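Local coordinates for twitching motility pilus retraction protein (Geobacter sulfurreducens PCA, PDB 5ZFQ) that probably hydrolyses ATP as a hexameric motor to drive the retraction of type IV pili, at residues Q342-N345 / Q346-S350; I357-D360 / V361-R365. All blocks are in the same frame, centred on the assembly; numbering follows the deposited sequence.

Contact 1 of 2, residues Q342-N345 / Q346-S350; sequences QTMN and QSLFS
Ser347 N donates to Thr343 O at 2.8 Å, and the next two amides, Leu348 N to Met344 O and Phe349 N to Asn345 O, repeat the i to i+4 pattern that marks the first turn of helix 344-353. Thr343 is the N-cap, and with Gln346 it forms a capping box closed by two reciprocal bonds. Gln346 N gives its hydrogen to Thr343 OG1 (2.9 Å, 156° at the hydrogen). Thr343 N returns one to Gln346 OE1 (2.9 Å, 162°), coming in tilted from the carbonyl plane of that amide. Thr343 OG1 sits between its own N and carbonyl carbon (chi1 61°), which turns it towards the amide of Gln346 and brings it within 3.2 Å of Gln346 CG. The other end of the side-chain amide, NE2, is hydrogen-bonded to Gln333 O. With an alanine in place of this glutamine, Thr343 N would probably be left without its acceptor and Gln333 O without the NE2 donor. On another side of the turn, Met344 CG meets Leu348 CD1 at 4.2 Å. Strand 303-310 flanks this helix start: Glu308 OE1 accepts from Met344 N, and Leu307 bonds through O to Gln342 NE2 and through N to Ser347 OG. Asn345 bonds through OD1 to Ser366 OG and through ND2 to Asp368 O, and touches Leu372 of helix 369-377.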
# COMPACT_ATOMS: atom_id res chain seq x y z
N GLN A 342 -19.21 -5.58 39.55
CA GLN A 342 -19.29 -7.00 39.66
C GLN A 342 -18.44 -7.62 38.61
O GLN A 342 -18.40 -7.14 37.53
CB GLN A 342 -20.71 -7.49 39.50
CG GLN A 342 -21.41 -6.97 38.28
CD GLN A 342 -22.88 -7.29 38.26
OE1 GLN A 342 -23.63 -6.87 39.10
NE2 GLN A 342 -23.29 -8.04 37.27
N THR A 343 -17.76 -8.70 38.93
CA THR A 343 -17.00 -9.43 37.93
C THR A 343 -17.93 -10.37 37.17
O THR A 343 -19.03 -10.69 37.64
CB THR A 343 -15.84 -10.25 38.54
OG1 THR A 343 -16.37 -11.22 39.44
CG2 THR A 343 -14.86 -9.34 39.30
N MET A 344 -17.47 -10.81 36.00
CA MET A 344 -18.15 -11.84 35.23
C MET A 344 -18.32 -13.09 36.10
O MET A 344 -19.40 -13.68 36.12
CB MET A 344 -17.37 -12.17 33.95
CG MET A 344 -18.05 -13.22 33.10
SD MET A 344 -19.74 -12.71 32.63
CE MET A 344 -19.42 -11.28 31.60
N ASN A 345 -17.27 -13.47 36.83
CA ASN A 345 -17.39 -14.62 37.73
C ASN A 345 -18.45 -14.38 38.81
O ASN A 345 -19.23 -15.29 39.10
CB ASN A 345 -16.03 -14.97 38.38
CG ASN A 345 -15.27 -16.05 37.60
OD1 ASN A 345 -15.83 -16.71 36.71
ND2 ASN A 345 -13.99 -16.23 37.92
N GLN A 346 -18.50 -13.18 39.39
CA GLN A 346 -19.53 -12.89 40.39
C GLN A 346 -20.91 -13.00 39.76
O GLN A 346 -21.80 -13.60 40.34
CB GLN A 346 -19.33 -11.51 41.01
CG GLN A 346 -18.20 -11.49 42.02
CD GLN A 346 -17.85 -10.10 42.52
OE1 GLN A 346 -17.98 -9.11 41.79
NE2 GLN A 346 -17.37 -10.01 43.77
N SER A 347 -21.07 -12.45 38.56
CA SER A 347 -22.33 -12.53 37.82
C SER A 347 -22.72 -13.98 37.54
O SER A 347 -23.86 -14.38 37.80
CB SER A 347 -22.25 -11.75 36.50
OG SER A 347 -23.51 -11.71 35.84
N LEU A 348 -21.78 -14.76 37.00
CA LEU A 348 -22.02 -16.18 36.75
C LEU A 348 -22.45 -16.90 38.03
O LEU A 348 -23.40 -17.69 38.03
CB LEU A 348 -20.77 -16.86 36.17
CG LEU A 348 -20.44 -16.58 34.71
CD1 LEU A 348 -19.04 -17.08 34.33
CD2 LEU A 348 -21.48 -17.22 33.84
N PHE A 349 -21.75 -16.60 39.12
CA PHE A 349 -22.04 -17.20 40.42
C PHE A 349 -23.46 -16.88 40.85
O PHE A 349 -24.13 -17.69 41.50
CB PHE A 349 -21.02 -16.70 41.46
CG PHE A 349 -21.34 -17.12 42.86
CD1 PHE A 349 -20.93 -18.36 43.35
CD2 PHE A 349 -22.05 -16.27 43.71
CE1 PHE A 349 -21.22 -18.76 44.65
CE2 PHE A 349 -22.35 -16.66 45.01
CZ PHE A 349 -21.92 -17.90 45.49
N SER A 350 -23.92 -15.70 40.47
CA SER A 350 -25.24 -15.23 40.83
C SER A 350 -26.30 -15.96 40.01
O SER A 350 -27.34 -16.39 40.53
CB SER A 350 -25.33 -13.71 40.63
OG SER A 350 -26.58 -13.19 41.06

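Contact 2 of 2, residues I357-D360 / V361-R365; sequences ISLD and VAMAR
A hydrophobic staple spans the N-terminal turn of helix 359-365, a short helix near the C-terminal end of the chain, joining Ile357 to Ala362. Ile357 CD1 lies 3.5 Å from Ala362 CB: with CG1 between the backbone N and carbonyl carbon (chi1 73°), the extended remainder of the chain carries the delta methyl against the alanine. Ser358 occupies the N-cap position, which places Ile357 just before the cap and Ala362 in the first turn, the two positions that define the staple. The N-cap hydroxyl, Ser358 OG, lies against the methyl Val361 CG2 at 3.5 Å. Three i to i+4 bonds cross from 357-360 to 361-365: Ala362 N to Ser358 O (2.8 Å, nearly linear at 169°), Met363 N to Leu359 O (2.8 Å) and Ala364 N to Asp360 O (2.9 Å, more bent at 149°). Leu359 and Met363, one turn apart, lie side by side and point the same way, CG to CG 4.2 Å, and both meet helix 369-377, Leu359 on Leu376 and Met363 on Leu372. Ile357 and Val361 pack instead on Leu295 of strand 286-296. Towards the far end of the helix, Ala364 packs on Arg317 and Arg365 on Phe284, both of a neighbouring subunit.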
# COMPACT_ATOMS: atom_id res chain seq x y z
N ILE A 357 -28.67 -20.46 34.83
CA ILE A 357 -27.76 -21.15 33.91
C ILE A 357 -27.22 -22.43 34.54
O ILE A 357 -27.31 -22.61 35.76
CB ILE A 357 -26.55 -20.25 33.50
CG1 ILE A 357 -25.56 -20.08 34.66
CG2 ILE A 357 -27.02 -18.90 32.99
CD1 ILE A 357 -24.40 -19.17 34.33
N SER A 358 -26.64 -23.31 33.73
CA SER A 358 -26.10 -24.56 34.26
C SER A 358 -24.60 -24.47 34.52
O SER A 358 -23.91 -23.63 33.93
CB SER A 358 -26.40 -25.72 33.32
OG SER A 358 -25.52 -25.71 32.20
N LEU A 359 -24.10 -25.33 35.40
CA LEU A 359 -22.69 -25.37 35.76
C LEU A 359 -21.78 -25.53 34.52
O LEU A 359 -20.74 -24.87 34.46
CB LEU A 359 -22.44 -26.51 36.77
CG LEU A 359 -21.08 -26.55 37.51
CD1 LEU A 359 -20.95 -25.42 38.53
CD2 LEU A 359 -20.80 -27.90 38.17
N ASP A 360 -22.17 -26.36 33.55
CA ASP A 360 -21.39 -26.54 32.31
C ASP A 360 -21.20 -25.22 31.59
O ASP A 360 -20.07 -24.79 31.32
CB ASP A 360 -22.06 -27.51 31.32
CG ASP A 360 -21.97 -28.96 31.77
OD1 ASP A 360 -21.22 -29.24 32.73
OD2 ASP A 360 -22.62 -29.83 31.12
N VAL A 361 -22.32 -24.59 31.26
CA VAL A 361 -22.30 -23.34 30.54
C VAL A 361 -21.56 -22.28 31.33
O VAL A 361 -20.71 -21.57 30.79
CB VAL A 361 -23.73 -22.89 30.22
CG1 VAL A 361 -23.71 -21.57 29.46
CG2 VAL A 361 -24.42 -23.97 29.41
N ALA A 362 -21.84 -22.20 32.63
CA ALA A 362 -21.15 -21.23 33.48
C ALA A 362 -19.63 -21.42 33.43
O ALA A 362 -18.90 -20.47 33.15
CB ALA A 362 -21.66 -21.33 34.92
N MET A 363 -19.17 -22.64 33.66
CA MET A 363 -17.75 -22.93 33.74
C MET A 363 -17.04 -22.76 32.40
O MET A 363 -15.85 -22.45 32.38
CB MET A 363 -17.51 -24.35 34.25
CG MET A 363 -17.87 -24.64 35.70
SD MET A 363 -16.76 -23.69 36.83
CE MET A 363 -15.12 -24.34 36.36
N ALA A 364 -17.75 -22.99 31.28
CA ALA A 364 -17.12 -22.81 29.97
C ALA A 364 -16.85 -21.33 29.72
O ALA A 364 -15.82 -20.95 29.17
CB ALA A 364 -17.99 -23.39 28.84
N ARG A 365 -17.80 -20.49 30.13
CA ARG A 365 -17.73 -19.06 29.88
C ARG A 365 -16.73 -18.41 30.80
O ARG A 365 -16.20 -17.35 30.49
CB ARG A 365 -19.12 -18.44 30.07
CG ARG A 365 -19.14 -16.94 29.88
CD ARG A 365 -18.46 -16.50 28.57
NE ARG A 365 -18.46 -15.04 28.46
CZ ARG A 365 -17.60 -14.24 29.08
NH1 ARG A 365 -16.63 -14.74 29.86
NH2 ARG A 365 -17.70 -12.92 28.92

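Contacts 1 and 2 are the N-terminal turns of two successive helices, 344-353 and 359-365, contact 1 coming first in the chain; their centres are about 12 Å apart. The evidence that they form one packed unit is direct: Leu348 CD2 lies 3.5 Å from Ile357 CD1, and Met344 CE lies 3.6 Å from Arg365 NH2. Helix 369-377 touches both. Each is also backed by the seven-stranded mixed sheet, contact 1 by its outermost strand 303-310 and contact 2 by the adjacent strand 286-296. The pair thus belongs to a C-terminal helical layer at one edge of that sheet, from which contact 2 reaches a second subunit of the six-chain assembly.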